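Local structure of acyl-CoA synthetase (AMP-forming)/AMP-acid ligase II-like protein (Dyadobacter fermentans, 4GS5) at residues A[78-83]-A[123-128]; A[73-78]-A[102-107]. The protein probably activates carboxylic acids, perhaps medium-chain fatty acids, as acyl-adenylates and joins them to coenzyme A, as in other AMP-forming ligases. All coordinates share one frame; numbering follows the deposited sequence.

Contact 1: residues A[78-83]-A[123-128]; sequences GTRALV and DFDFVA
A bend at chi3 (-58°) brings the R80 guanidinium edge-on to the carboxylate of D125, whose own CG lies beside its backbone N (chi1 -61°), and the two groups meet side-on. R80 NE reaches D125 OD2 at 3.0 Å and R80 NH2 reaches D125 OD1 at 2.8 Å. Both acceptors lie within a few degrees of the guanidinium plane, yet both nitrogens come from above the carboxylate plane, because the two flat groups are turned 44° apart. D125 OD2 also takes the backbone N of R80 at 2.8 Å, on its anti side, so one oxygen ties down the start of the strand and the side chain together. D123 adds a weak, bent salt bridge from its OD1 to R80 NH1, while its carbonyl oxygen sits over a guanidinium face. Between the backbones, R80 O accepts from both D125 N (2.7 Å) and, by a longer bond, F126 N. With the F126 N bond, L82 N to F126 O (3.0 Å) makes the parallel bridge of A81 with F126. The F124 ring receives L82 CB over its centre, 3.7 Å from the centroid and nearly on the ring normal, a CH-pi contact, and L82 CD1 packs on F124 CZ. Farther along, a water bridges L82 O and A128 O. Strand 80-83 runs parallel to strand 126-129 on one edge and to 105-109 on the other. At its partly exposed N-terminal end, the two acids probably compensate the R80 charge, and R80 in turn probably favours the ionised form of D125.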
# COMPACT_ATOMS: atom_id res chain seq x y z
N GLY A 78 15.19 -4.80 24.68
CA GLY A 78 14.55 -5.92 25.34
C GLY A 78 13.31 -6.38 24.59
O GLY A 78 12.75 -7.43 24.89
N THR A 79 12.87 -5.58 23.62
CA THR A 79 11.73 -5.96 22.78
C THR A 79 11.90 -7.39 22.24
O THR A 79 12.91 -7.70 21.60
CB THR A 79 11.56 -5.01 21.58
OG1 THR A 79 11.15 -3.72 22.05
CG2 THR A 79 10.49 -5.51 20.63
N ARG A 80 10.92 -8.25 22.51
CA ARG A 80 10.96 -9.61 21.99
C ARG A 80 10.25 -9.65 20.65
O ARG A 80 9.03 -9.56 20.59
CB ARG A 80 10.28 -10.57 22.97
CG ARG A 80 11.02 -10.72 24.29
CD ARG A 80 10.13 -11.38 25.33
NE ARG A 80 8.91 -10.60 25.52
CZ ARG A 80 7.86 -11.01 26.25
NH1 ARG A 80 7.88 -12.19 26.84
NH2 ARG A 80 6.79 -10.23 26.36
N ALA A 81 11.02 -9.76 19.57
CA ALA A 81 10.47 -9.63 18.24
C ALA A 81 10.50 -10.97 17.52
O ALA A 81 11.50 -11.69 17.57
CB ALA A 81 11.25 -8.59 17.46
N LEU A 82 9.40 -11.31 16.85
CA LEU A 82 9.34 -12.52 16.03
C LEU A 82 9.60 -12.15 14.57
O LEU A 82 8.92 -11.28 14.01
CB LEU A 82 7.98 -13.20 16.17
CG LEU A 82 7.68 -14.37 15.22
CD1 LEU A 82 8.47 -15.61 15.62
CD2 LEU A 82 6.21 -14.69 15.24
N VAL A 83 10.58 -12.79 13.95
CA VAL A 83 10.91 -12.53 12.56
C VAL A 83 10.36 -13.65 11.68
O VAL A 83 10.96 -14.73 11.61
CB VAL A 83 12.45 -12.46 12.37
CG1 VAL A 83 12.81 -12.13 10.91
CG2 VAL A 83 13.05 -11.44 13.33
N ASP A 123 5.58 -15.79 22.95
CA ASP A 123 5.31 -14.61 23.76
C ASP A 123 6.17 -13.44 23.29
O ASP A 123 7.32 -13.30 23.69
CB ASP A 123 5.53 -14.92 25.24
CG ASP A 123 4.81 -13.94 26.16
OD1 ASP A 123 5.16 -13.90 27.36
OD2 ASP A 123 3.91 -13.22 25.68
N PHE A 124 5.60 -12.59 22.44
CA PHE A 124 6.37 -11.52 21.82
C PHE A 124 5.85 -10.14 22.15
O PHE A 124 4.73 -9.99 22.66
CB PHE A 124 6.41 -11.74 20.31
CG PHE A 124 6.92 -13.09 19.94
CD1 PHE A 124 8.28 -13.37 20.02
CD2 PHE A 124 6.05 -14.11 19.57
CE1 PHE A 124 8.76 -14.63 19.71
CE2 PHE A 124 6.53 -15.37 19.25
CZ PHE A 124 7.89 -15.63 19.32
N ASP A 125 6.67 -9.13 21.86
CA ASP A 125 6.31 -7.74 22.06
C ASP A 125 6.03 -7.08 20.73
O ASP A 125 5.46 -5.99 20.67
CB ASP A 125 7.43 -6.98 22.77
CG ASP A 125 7.73 -7.56 24.15
OD1 ASP A 125 6.78 -7.82 24.91
OD2 ASP A 125 8.92 -7.77 24.46
N PHE A 126 6.48 -7.72 19.65
CA PHE A 126 6.37 -7.14 18.35
C PHE A 126 6.55 -8.17 17.24
O PHE A 126 7.41 -9.05 17.33
CB PHE A 126 7.39 -6.02 18.16
CG PHE A 126 7.30 -5.37 16.81
CD1 PHE A 126 6.17 -4.70 16.43
CD2 PHE A 126 8.36 -5.47 15.91
CE1 PHE A 126 6.07 -4.10 15.18
CE2 PHE A 126 8.28 -4.88 14.66
CZ PHE A 126 7.13 -4.19 14.30
N VAL A 127 5.73 -8.07 16.21
CA VAL A 127 5.93 -8.89 15.03
C VAL A 127 5.51 -8.12 13.79
O VAL A 127 4.50 -7.41 13.82
CB VAL A 127 5.14 -10.20 15.10
CG1 VAL A 127 3.66 -9.91 15.26
CG2 VAL A 127 5.40 -11.06 13.85
N ALA A 128 6.28 -8.26 12.71
CA ALA A 128 5.83 -7.69 11.43
C ALA A 128 5.44 -8.85 10.53
O ALA A 128 6.13 -9.86 10.50
CB ALA A 128 6.93 -6.85 10.78
O HOH W 1 8.60 -10.53 11.29

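Contact 2: residues A[73-78]-A[102-107]; sequences LSLGPG and LDWELT
P77 and D103 come closest in backbone register, with CA atoms 4.8 Å apart, where two loops meet: 73-78 leaves helix 59-72 through a Schellman motif with S74 as its C-prime residue, and D103, at positive phi, turns the chain out of helix 90-102. G78 N donates to D103 O at 3.0 Å, nearly straight. P77 CA makes CA-H...O contacts of 3.5 Å with both L102 O and D103 O. G78 has phi 97° and psi -11°, angles at which a side chain would collide with the carbonyl oxygen of P77. Among the side chains, W104 CG, placed beside its backbone N (chi1 -66°), turns the indole to L75: NE1 donates to L75 O at 3.1 Å, with the oxygen at the ring edge, in its plane, but the donor well above the carbonyl plane. On the same indole, CZ2 packs against L75 CB at 3.6 Å and also meets L75 CD1. A phenylalanine in place of W104 would probably leave L75 O without its indole donor and this turn less firmly held. A water links G78 O to E105 OE2, the second bond weak. Around the pair, M95 and R98 of helix 90-102 touch W104, A81 of strand 80-83 packs on it, and strand 105-109 carries the chain onward from the turn.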
# COMPACT_ATOMS: atom_id res chain seq x y z
N LEU A 73 6.74 3.19 17.31
CA LEU A 73 6.00 2.11 17.98
C LEU A 73 6.51 1.84 19.41
O LEU A 73 6.07 0.89 20.05
CB LEU A 73 6.02 0.82 17.13
CG LEU A 73 5.39 0.96 15.74
CD1 LEU A 73 5.60 -0.29 14.90
CD2 LEU A 73 3.90 1.31 15.84
N SER A 74 7.41 2.69 19.90
CA SER A 74 7.96 2.57 21.25
C SER A 74 8.51 1.17 21.53
O SER A 74 8.16 0.53 22.52
CB SER A 74 6.93 2.94 22.32
OG SER A 74 6.51 4.27 22.13
N LEU A 75 9.39 0.71 20.65
CA LEU A 75 9.98 -0.60 20.78
C LEU A 75 11.44 -0.46 21.21
O LEU A 75 12.35 -0.44 20.38
CB LEU A 75 9.87 -1.36 19.45
CG LEU A 75 8.43 -1.45 18.91
CD1 LEU A 75 8.43 -1.91 17.45
CD2 LEU A 75 7.58 -2.35 19.78
N GLY A 76 11.66 -0.36 22.52
CA GLY A 76 13.00 -0.12 23.04
C GLY A 76 13.79 -1.40 23.28
O GLY A 76 13.40 -2.47 22.82
N PRO A 77 14.90 -1.29 24.03
CA PRO A 77 15.73 -2.46 24.32
C PRO A 77 14.97 -3.55 25.07
O PRO A 77 14.21 -3.26 25.99
CB PRO A 77 16.86 -1.89 25.21
CG PRO A 77 16.92 -0.44 24.85
CD PRO A 77 15.47 -0.05 24.60
N GLY A 78 15.19 -4.80 24.68
CA GLY A 78 14.55 -5.92 25.34
C GLY A 78 13.31 -6.38 24.59
O GLY A 78 12.75 -7.43 24.89
N LEU A 102 18.18 -1.48 17.74
CA LEU A 102 17.29 -1.16 18.86
C LEU A 102 17.47 -2.13 20.03
O LEU A 102 16.78 -2.03 21.03
CB LEU A 102 15.83 -1.15 18.37
CG LEU A 102 15.54 -0.16 17.23
CD1 LEU A 102 14.10 -0.27 16.68
CD2 LEU A 102 15.81 1.27 17.67
N ASP A 103 18.41 -3.07 19.88
CA ASP A 103 18.71 -4.07 20.92
C ASP A 103 17.49 -4.95 21.22
O ASP A 103 17.04 -5.04 22.37
CB ASP A 103 19.18 -3.40 22.22
CG ASP A 103 20.48 -2.63 22.06
OD1 ASP A 103 21.27 -2.95 21.15
OD2 ASP A 103 20.70 -1.71 22.87
N TRP A 104 16.95 -5.59 20.20
CA TRP A 104 15.84 -6.50 20.43
C TRP A 104 16.38 -7.91 20.59
O TRP A 104 17.47 -8.21 20.13
CB TRP A 104 14.88 -6.51 19.25
CG TRP A 104 14.14 -5.23 19.00
CD1 TRP A 104 14.12 -4.10 19.77
CD2 TRP A 104 13.31 -4.96 17.86
NE1 TRP A 104 13.31 -3.15 19.18
CE2 TRP A 104 12.81 -3.65 18.00
CE3 TRP A 104 12.95 -5.71 16.73
CZ2 TRP A 104 11.95 -3.07 17.06
CZ3 TRP A 104 12.09 -5.13 15.79
CH2 TRP A 104 11.61 -3.82 15.96
N GLU A 105 15.60 -8.77 21.24
CA GLU A 105 15.81 -10.20 21.12
C GLU A 105 15.07 -10.66 19.86
O GLU A 105 13.86 -10.48 19.76
CB GLU A 105 15.24 -10.91 22.34
CG GLU A 105 15.42 -12.42 22.31
CD GLU A 105 14.66 -13.12 23.43
OE1 GLU A 105 14.71 -14.36 23.49
OE2 GLU A 105 14.01 -12.42 24.24
N LEU A 106 15.79 -11.25 18.91
CA LEU A 106 15.16 -11.70 17.67
C LEU A 106 14.91 -13.20 17.69
O LEU A 106 15.83 -14.00 17.93
CB LEU A 106 16.01 -11.33 16.45
CG LEU A 106 16.33 -9.85 16.26
CD1 LEU A 106 17.36 -9.65 15.17
CD2 LEU A 106 15.05 -9.10 15.91
N THR A 107 13.66 -13.59 17.44
CA THR A 107 13.32 -14.99 17.21
C THR A 107 13.02 -15.19 15.73
O THR A 107 12.00 -14.75 15.22
CB THR A 107 12.10 -15.42 18.03
OG1 THR A 107 12.41 -15.31 19.42
CG2 THR A 107 11.71 -16.86 17.70
O HOH W 2 14.24 -9.46 25.94

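In the fold
Contacts 1 and 2 share G78, and their centres lie 7 Å apart. Residues 73-78 lead directly into strand 80-83, which contact 1 joins to strand 126-129, while contact 2 fixes the turn into strand 105-109 on the opposite side of strand 80-83. Probable hydrogen bonds tie that side: V83 N to T107 O at 2.7 Å and A81 O to T107 N at 2.9 Å. W104 packs on both contacts, with its CE3 3.4 Å from A81 CB and its ring meeting that of F126 at about 65°. T79 OG1 bonds back to G76 O. Bound 1,2-ethanediol lies about 4 Å from A128 and about 4 Å from G76; it probably comes from the crystallisation liquor, so no substrate site is inferred.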